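Local coordinates for protein pyrethroid hydrolase (Sphingobium faniae, PDB 5Y5R) that hydrolyses the ester bond of pyrethroid insecticides such as cypermethrin and permethrin, and here binds the pyrethroid bifenthrin, at residues L105-L117 and P178-L190. Sequence-based numbering, arbitrary orientation.
With 8NL ((2-methyl-3-phenyl-phenyl)methyl (1~{S})-3-[(~{E})-2-chloranyl-3,3,3-tris(fluoranyl)prop-1-enyl]-2,2-dimethyl-cyclopropane-1-carboxylate), chain G.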
ATOM      1  N   LEU A 105       5.154   6.754  -1.391  1.00 18.94           N
ATOM      2  CA  LEU A 105       5.882   7.319  -0.262  1.00 16.18           C
ATOM      3  C   LEU A 105       6.091   8.784  -0.607  1.00 18.43           C
ATOM      4  O   LEU A 105       6.884   9.119  -1.489  1.00 16.21           O
ATOM      5  CB  LEU A 105       7.217   6.614  -0.035  1.00 20.54           C
ATOM      6  CG  LEU A 105       8.103   7.328   0.976  1.00 25.11           C
ATOM      7  CD1 LEU A 105       7.486   7.187   2.379  1.00 18.57           C
ATOM      8  CD2 LEU A 105       9.556   6.828   0.916  1.00 20.58           C
ATOM      9  N   THR A 106       5.294   9.649  -0.008  1.00 21.44           N
ATOM     10  CA  THR A 106       5.403  11.063  -0.294  1.00 19.40           C
ATOM     11  C   THR A 106       5.910  11.788   0.932  1.00 20.45           C
ATOM     12  O   THR A 106       5.690  11.368   2.073  1.00 20.72           O
ATOM     13  CB  THR A 106       4.074  11.664  -0.808  1.00 16.76           C
ATOM     14  OG1 THR A 106       3.033  11.544   0.171  1.00 21.40           O
ATOM     15  CG2 THR A 106       3.676  10.918  -1.992  1.00 18.17           C
ATOM     16  N   ALA A 107       6.646  12.848   0.662  1.00 21.63           N
ATOM     17  CA  ALA A 107       7.152  13.678   1.698  1.00 21.16           C
ATOM     18  C   ALA A 107       5.987  14.396   2.358  1.00 24.02           C
ATOM     19  O   ALA A 107       4.933  14.577   1.738  1.00 28.57           O
ATOM     20  CB  ALA A 107       8.152  14.671   1.107  1.00 24.45           C
ATOM     21  N   PRO A 108       6.169  14.856   3.595  1.00 23.11           N
ATOM     22  CA  PRO A 108       5.121  15.641   4.260  1.00 26.74           C
ATOM     23  C   PRO A 108       4.621  16.800   3.406  1.00 21.28           C
ATOM     24  O   PRO A 108       5.396  17.600   2.891  1.00 24.54           O
ATOM     25  CB  PRO A 108       5.828  16.137   5.527  1.00 25.52           C
ATOM     26  CG  PRO A 108       6.865  14.969   5.802  1.00 26.25           C
ATOM     27  CD  PRO A 108       7.392  14.765   4.426  1.00 27.54           C
ATOM     28  N   GLY A 109       3.301  16.901   3.265  1.00 24.64           N
ATOM     29  CA  GLY A 109       2.749  17.993   2.488  1.00 22.15           C
ATOM     30  C   GLY A 109       2.620  17.727   1.009  1.00 20.69           C
ATOM     31  O   GLY A 109       2.157  18.613   0.270  1.00 22.63           O
ATOM     32  N   VAL A 110       3.026  16.552   0.548  1.00 20.00           N
ATOM     33  CA  VAL A 110       2.992  16.182  -0.859  1.00 19.91           C
ATOM     34  C   VAL A 110       1.888  15.162  -1.050  1.00 22.86           C
ATOM     35  O   VAL A 110       1.736  14.246  -0.231  1.00 15.43           O
ATOM     36  CB  VAL A 110       4.344  15.626  -1.333  1.00 21.20           C
ATOM     37  CG1 VAL A 110       4.343  15.413  -2.855  1.00 17.83           C
ATOM     38  CG2 VAL A 110       5.410  16.600  -0.965  1.00 20.97           C
ATOM     39  N   THR A 111       1.096  15.346  -2.084  1.00 15.75           N
ATOM     40  CA  THR A 111       0.052  14.355  -2.301  1.00 20.11           C
ATOM     41  C   THR A 111       0.537  13.288  -3.257  1.00 16.68           C
ATOM     42  O   THR A 111       1.453  13.518  -4.055  1.00 17.23           O
ATOM     43  CB  THR A 111      -1.198  15.014  -2.877  1.00 19.92           C
ATOM     44  OG1 THR A 111      -0.844  15.577  -4.132  1.00 19.96           O
ATOM     45  CG2 THR A 111      -1.657  16.113  -1.970  1.00 20.00           C
ATOM     46  N   PRO A 112      -0.081  12.109  -3.220  1.00 24.69           N
ATOM     47  CA  PRO A 112       0.286  11.057  -4.176  1.00 20.07           C
ATOM     48  C   PRO A 112       0.174  11.476  -5.624  1.00 22.49           C
ATOM     49  O   PRO A 112       0.910  10.929  -6.458  1.00 20.98           O
ATOM     50  CB  PRO A 112      -0.702   9.935  -3.834  1.00 18.59           C
ATOM     51  CG  PRO A 112      -1.013  10.158  -2.405  1.00 16.83           C
ATOM     52  CD  PRO A 112      -1.009  11.609  -2.183  1.00 17.18           C
ATOM     53  N   GLU A 113      -0.724  12.415  -5.966  1.00 25.09           N
ATOM     54  CA  GLU A 113      -0.882  12.742  -7.385  1.00 26.31           C
ATOM     55  C   GLU A 113       0.420  13.275  -7.985  1.00 21.72           C
ATOM     56  O   GLU A 113       0.646  13.103  -9.187  1.00 23.35           O
ATOM     57  CB  GLU A 113      -2.033  13.742  -7.631  1.00 25.33           C
ATOM     58  CG  GLU A 113      -2.528  14.548  -6.467  1.00 23.27           C
ATOM     59  CD  GLU A 113      -3.765  15.364  -6.792  1.00 35.13           C
ATOM     60  OE1 GLU A 113      -4.077  15.527  -7.996  1.00 35.11           O
ATOM     61  OE2 GLU A 113      -4.409  15.878  -5.846  1.00 35.58           O
ATOM     62  N   THR A 114       1.330  13.836  -7.158  1.00 25.80           N
ATOM     63  CA  THR A 114       2.636  14.291  -7.648  1.00 20.86           C
ATOM     64  C   THR A 114       3.363  13.221  -8.445  1.00 21.55           C
ATOM     65  O   THR A 114       3.959  13.508  -9.487  1.00 22.87           O
ATOM     66  CB  THR A 114       3.554  14.724  -6.485  1.00 22.11           C
ATOM     67  OG1 THR A 114       3.026  15.881  -5.824  1.00 30.33           O
ATOM     68  CG2 THR A 114       4.998  14.986  -6.960  1.00 23.12           C
ATOM     69  N   PHE A 115       3.313  11.974  -7.991  1.00 19.66           N
ATOM     70  CA  PHE A 115       4.096  10.933  -8.641  1.00 18.95           C
ATOM     71  C   PHE A 115       3.322  10.097  -9.645  1.00 17.68           C
ATOM     72  O   PHE A 115       3.938   9.341 -10.401  1.00 18.14           O
ATOM     73  CB  PHE A 115       4.725  10.058  -7.555  1.00 24.48           C
ATOM     74  CG  PHE A 115       5.717  10.809  -6.727  1.00 13.29           C
ATOM     75  CD1 PHE A 115       6.975  11.070  -7.218  1.00 21.04           C
ATOM     76  CD2 PHE A 115       5.357  11.308  -5.491  1.00 15.69           C
ATOM     77  CE1 PHE A 115       7.880  11.754  -6.482  1.00 17.89           C
ATOM     78  CE2 PHE A 115       6.248  12.018  -4.755  1.00 22.28           C
ATOM     79  CZ  PHE A 115       7.519  12.256  -5.260  1.00 22.32           C
ATOM     80  N   VAL A 116       1.999  10.209  -9.651  1.00 20.02           N
ATOM     81  CA  VAL A 116       1.155   9.508 -10.618  1.00 22.46           C
ATOM     82  C   VAL A 116       1.032  10.292 -11.906  1.00 19.86           C
ATOM     83  O   VAL A 116       1.032   9.723 -13.002  1.00 21.90           O
ATOM     84  CB  VAL A 116      -0.219   9.249  -9.981  1.00 19.40           C
ATOM     85  CG1 VAL A 116      -1.250   8.905 -11.036  1.00 24.49           C
ATOM     86  CG2 VAL A 116      -0.087   8.132  -8.923  1.00 18.66           C
ATOM     87  N   LEU A 117       0.917  11.562 -11.792  1.00 19.14           N
ATOM     88  CA  LEU A 117       0.749  12.386 -12.963  1.00 16.60           C
ATOM     89  C   LEU A 117       2.126  12.703 -13.556  1.00 23.84           C
ATOM     90  O   LEU A 117       3.135  12.682 -12.838  1.00 24.12           O
ATOM     91  CB  LEU A 117       0.000  13.648 -12.569  1.00 20.88           C
ATOM     92  CG  LEU A 117      -1.486  13.312 -12.315  1.00 21.82           C
ATOM     93  CD1 LEU A 117      -1.920  13.972 -11.043  1.00 29.29           C
ATOM     94  CD2 LEU A 117      -2.399  13.769 -13.452  1.00 18.78           C
ATOM     95  N   PRO A 178      -7.732   9.147  -1.289  1.00 22.98           N
ATOM     96  CA  PRO A 178      -6.300   9.047  -0.982  1.00 25.89           C
ATOM     97  C   PRO A 178      -5.386   9.700  -2.006  1.00 23.17           C
ATOM     98  O   PRO A 178      -4.275  10.091  -1.646  1.00 26.97           O
ATOM     99  CB  PRO A 178      -6.069   7.530  -0.869  1.00 18.43           C
ATOM    100  CG  PRO A 178      -7.155   6.911  -1.629  1.00 28.07           C
ATOM    101  CD  PRO A 178      -8.343   7.807  -1.398  1.00 24.04           C
ATOM    102  N   PHE A 179      -5.790   9.796  -3.271  1.00 23.63           N
ATOM    103  CA  PHE A 179      -4.904  10.384  -4.263  1.00 26.24           C
ATOM    104  C   PHE A 179      -4.655  11.853  -3.996  1.00 25.83           C
ATOM    105  O   PHE A 179      -3.608  12.384  -4.397  1.00 20.67           O
ATOM    106  CB  PHE A 179      -5.459  10.200  -5.671  1.00 23.60           C
ATOM    107  CG  PHE A 179      -5.253   8.835  -6.209  1.00 26.70           C
ATOM    108  CD1 PHE A 179      -4.066   8.501  -6.841  1.00 28.71           C
ATOM    109  CD2 PHE A 179      -6.229   7.867  -6.057  1.00 25.49           C
ATOM    110  CE1 PHE A 179      -3.877   7.224  -7.342  1.00 32.71           C
ATOM    111  CE2 PHE A 179      -6.041   6.598  -6.539  1.00 28.18           C
ATOM    112  CZ  PHE A 179      -4.879   6.269  -7.182  1.00 31.65           C
ATOM    113  N   GLY A 180      -5.596  12.524  -3.338  1.00 23.21           N
ATOM    114  CA  GLY A 180      -5.531  13.959  -3.241  1.00 26.57           C
ATOM    115  C   GLY A 180      -5.176  14.481  -1.871  1.00 23.26           C
ATOM    116  O   GLY A 180      -5.098  15.698  -1.696  1.00 24.25           O
ATOM    117  N   THR A 181      -4.874  13.571  -0.903  1.00 22.11           N
ATOM    118  CA  THR A 181      -4.629  14.011   0.463  1.00 23.07           C
ATOM    119  C   THR A 181      -3.136  14.144   0.740  1.00 23.23           C
ATOM    120  O   THR A 181      -2.351  13.269   0.344  1.00 23.56           O
ATOM    121  CB  THR A 181      -5.280  13.049   1.454  1.00 25.16           C
ATOM    122  OG1 THR A 181      -6.683  13.379   1.544  1.00 26.94           O
ATOM    123  CG2 THR A 181      -4.615  13.138   2.835  1.00 24.99           C
ATOM    124  N   PRO A 182      -2.693  15.279   1.266  1.00 17.43           N
ATOM    125  CA  PRO A 182      -1.266  15.448   1.530  1.00 22.95           C
ATOM    126  C   PRO A 182      -0.860  14.604   2.727  1.00 25.89           C
ATOM    127  O   PRO A 182      -1.668  14.348   3.629  1.00 23.57           O
ATOM    128  CB  PRO A 182      -1.136  16.944   1.858  1.00 25.60           C
ATOM    129  CG  PRO A 182      -2.454  17.570   1.562  1.00 26.21           C
ATOM    130  CD  PRO A 182      -3.463  16.453   1.700  1.00 18.79           C
ATOM    131  N   ASN A 183       0.410  14.196   2.735  1.00 26.57           N
ATOM    132  CA  ASN A 183       0.972  13.486   3.882  1.00 27.64           C
ATOM    133  C   ASN A 183       1.095  14.426   5.067  1.00 23.73           C
ATOM    134  O   ASN A 183       1.783  15.440   4.961  1.00 24.67           O
ATOM    135  CB  ASN A 183       2.325  12.875   3.553  1.00 25.86           C
ATOM    136  CG  ASN A 183       2.905  12.090   4.728  1.00 27.01           C
ATOM    137  OD1 ASN A 183       2.268  11.946   5.767  1.00 31.24           O
ATOM    138  ND2 ASN A 183       4.081  11.533   4.540  1.00 26.58           N
ATOM    139  N   PRO A 184       0.406  14.169   6.174  1.00 24.16           N
ATOM    140  CA  PRO A 184       0.514  15.030   7.353  1.00 26.93           C
ATOM    141  C   PRO A 184       1.604  14.628   8.339  1.00 27.91           C
ATOM    142  O   PRO A 184       1.651  15.195   9.435  1.00 30.44           O
ATOM    143  CB  PRO A 184      -0.865  14.866   7.990  1.00 20.13           C
ATOM    144  CG  PRO A 184      -1.178  13.414   7.726  1.00 28.97           C
ATOM    145  CD  PRO A 184      -0.550  13.078   6.383  1.00 21.70           C
HETATM  146  N   MSE A 185       2.464  13.679   8.000  1.00 25.89           N
HETATM  147  CA  MSE A 185       3.470  13.238   8.961  1.00 28.00           C
HETATM  148  C   MSE A 185       4.355  14.372   9.424  1.00 30.69           C
HETATM  149  O   MSE A 185       4.964  15.069   8.608  1.00 27.97           O
HETATM  150  CB  MSE A 185       4.330  12.137   8.370  1.00 24.10           C
HETATM  151  CG  MSE A 185       3.694  10.789   8.461  1.00 27.30           C
HETATM  152 SE   MSE A 185       4.743   9.565   7.455  1.00 43.72          SE
HETATM  153  CE  MSE A 185       6.228   9.491   8.732  1.00 26.84           C
ATOM    154  N   GLU A 186       4.419  14.559  10.742  1.00 28.49           N
ATOM    155  CA  GLU A 186       5.291  15.566  11.315  1.00 29.53           C
ATOM    156  C   GLU A 186       5.856  15.057  12.632  1.00 35.42           C
ATOM    157  O   GLU A 186       5.287  14.159  13.270  1.00 35.27           O
ATOM    158  CB  GLU A 186       4.542  16.873  11.560  1.00 32.66           C
ATOM    159  CG  GLU A 186       3.508  16.768  12.641  1.00 32.06           C
ATOM    160  CD  GLU A 186       2.687  18.029  12.790  1.00 40.96           C
ATOM    161  OE1 GLU A 186       2.534  18.784  11.803  1.00 43.00           O
ATOM    162  OE2 GLU A 186       2.194  18.266  13.911  1.00 55.11           O
ATOM    163  N   GLY A 187       6.976  15.666  13.044  1.00 32.63           N
ATOM    164  CA  GLY A 187       7.475  15.434  14.380  1.00 37.17           C
ATOM    165  C   GLY A 187       7.710  13.981  14.730  1.00 28.77           C
ATOM    166  O   GLY A 187       8.610  13.317  14.209  1.00 29.49           O
ATOM    167  N   ARG A 188       6.872  13.490  15.635  1.00 32.24           N
ATOM    168  CA  ARG A 188       7.093  12.176  16.217  1.00 33.51           C
ATOM    169  C   ARG A 188       7.009  11.077  15.165  1.00 34.58           C
ATOM    170  O   ARG A 188       7.839  10.159  15.152  1.00 29.87           O
ATOM    171  CB  ARG A 188       6.031  11.979  17.301  1.00 35.59           C
ATOM    172  CG  ARG A 188       6.350  11.082  18.454  1.00 40.69           C
ATOM    173  CD  ARG A 188       5.082  10.955  19.271  1.00 37.51           C
ATOM    174  NE  ARG A 188       5.073   9.749  20.087  1.00 41.62           N
ATOM    175  CZ  ARG A 188       4.221   9.545  21.087  1.00 43.17           C
ATOM    176  NH1 ARG A 188       3.317  10.473  21.385  1.00 42.85           N
ATOM    177  NH2 ARG A 188       4.281   8.418  21.788  1.00 41.52           N
ATOM    178  N   ALA A 189       6.082  11.215  14.210  1.00 28.97           N
ATOM    179  CA  ALA A 189       5.904  10.207  13.168  1.00 24.48           C
ATOM    180  C   ALA A 189       7.144  10.014  12.305  1.00 26.72           C
ATOM    181  O   ALA A 189       7.376   8.909  11.799  1.00 27.07           O
ATOM    182  CB  ALA A 189       4.714  10.582  12.286  1.00 28.73           C
ATOM    183  N   LEU A 190       7.939  11.066  12.106  1.00 21.80           N
ATOM    184  CA  LEU A 190       9.139  10.941  11.284  1.00 28.10           C
ATOM    185  C   LEU A 190      10.278  10.201  11.987  1.00 22.36           C
ATOM    186  O   LEU A 190      11.299   9.919  11.352  1.00 21.10           O
ATOM    187  CB  LEU A 190       9.606  12.321  10.827  1.00 23.51           C
ATOM    188  CG  LEU A 190       8.614  12.995   9.867  1.00 21.08           C
ATOM    189  CD1 LEU A 190       8.989  14.459   9.701  1.00 20.81           C
ATOM    190  CD2 LEU A 190       8.648  12.282   8.540  1.00 23.37           C
TER
HETATM  191  C   8NL G 301      -5.510  -1.623  -9.444  1.00 19.02           C
HETATM  192  C8  8NL G 301      -7.563  -4.945 -10.544  1.00 19.77           C
HETATM  193  C9  8NL G 301      -8.670  -5.088 -11.375  1.00 20.80           C
HETATM  194  C10 8NL G 301      -8.694  -4.476 -12.620  1.00 20.64           C
HETATM  195  C11 8NL G 301      -7.572  -3.732 -12.981  1.00 26.29           C
HETATM  196  C12 8NL G 301      -6.471  -3.604 -12.135  1.00 16.22           C
HETATM  197  C13 8NL G 301      -3.201  -1.833  -7.472  1.00 20.51           C
HETATM  198  O   8NL G 301      -2.691  -0.677  -8.179  1.00 26.62           O
HETATM  199 CL   8NL G 301      -2.097   5.774 -11.196  1.00 67.16          CL
HETATM  200  C21 8NL G 301      -2.421   4.461 -10.061  1.00 36.44           C
HETATM  201  C22 8NL G 301      -3.786   3.818 -10.110  1.00 35.78           C
HETATM  202  F2  8NL G 301      -3.660   2.630 -10.675  1.00 35.82           F
HETATM  203  F1  8NL G 301      -4.347   3.697  -8.923  1.00 42.35           F
HETATM  204  F   8NL G 301      -4.557   4.589 -10.849  1.00 31.88           F
HETATM  205  C20 8NL G 301      -1.457   4.041  -9.240  1.00 29.03           C
HETATM  206  C16 8NL G 301      -1.704   2.941  -8.231  1.00 32.58           C
HETATM  207  C17 8NL G 301      -0.328   2.508  -7.735  1.00 26.84           C
HETATM  208  C18 8NL G 301      -0.534   3.279  -6.438  1.00 31.23           C
HETATM  209  C19 8NL G 301       0.830   3.021  -8.605  1.00 27.14           C
HETATM  210  C15 8NL G 301      -1.284   1.486  -8.413  1.00 32.19           C
HETATM  211  C14 8NL G 301      -2.173   0.578  -7.559  1.00 26.42           C
HETATM  212  O1  8NL G 301      -2.495   0.919  -6.419  1.00 24.06           O
HETATM  213  C2  8NL G 301      -3.778  -3.000  -8.290  1.00 21.85           C
HETATM  214  C3  8NL G 301      -3.194  -4.240  -8.066  1.00 21.87           C
HETATM  215  C4  8NL G 301      -3.614  -5.389  -8.734  1.00 17.32           C
HETATM  216  C5  8NL G 301      -4.679  -5.324  -9.628  1.00 20.19           C
HETATM  217  C6  8NL G 301      -5.303  -4.112  -9.896  1.00 21.04           C
HETATM  218  C1  8NL G 301      -4.856  -2.945  -9.211  1.00 20.50           C
HETATM  219  C7  8NL G 301      -6.452  -4.195 -10.887  1.00 18.30           C
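Asn183 reaches segment 105-117 with both its side chain and its backbone: the amide bonds to Thr106, the main chain to the turn that follows. Its CG stands anti to the backbone N (chi1 -178°), which carries the amide to Thr106. ND2 of Asn183 donates to Thr106 O at 2.9 Å, and that oxygen lies close to the amide plane. The other amide atom turns back on its own chain: Asn183 OD1 accepts from Met185 N at 2.8 Å, an Asx turn, with the donor above the carbonyl plane. With both ends engaged, the rotation of the amide is fixed. Cut back to an alanine, the residue would probably leave Thr106 O and Met185 N without these partners and open a gap beside Thr106.

Residues 107-110 form a type II beta turn. Gly109 N at this turn donates to Asn183 O at 2.7 Å, in the carbonyl plane and on a lone pair. Val110 O takes two donors from opposite faces of its plane, Asn183 N at 3.2 Å and Thr106 OG1 at 3.0 Å.

In this alpha/beta hydrolase fold the two segments lie at the ends of an insertion between strands 95-101 and 194-199, neighbours in the central parallel sheet. Its helices and small antiparallel sheet are consistent with the cap of this family. Helix 80-90 also touches Asn183, through Ser85.

Further along, the methyl CG2 of Thr111 lies against the Pro182 ring, 3.9 Å from its CG. The Pro112 ring packs on backbone carbonyls, with its CG 3.3 Å from Pro178 O. Val116 and Phe179 meet at the substrate pocket. Val116 CG2 sits at the edge of the Phe179 ring. Val116 CG1 touches the chlorine of the bound pyrethroid, while Phe179 turns its ring edge to the trifluoromethyl group of the ligand, CZ lying 3.2 Å from F1, which is in the ring plane.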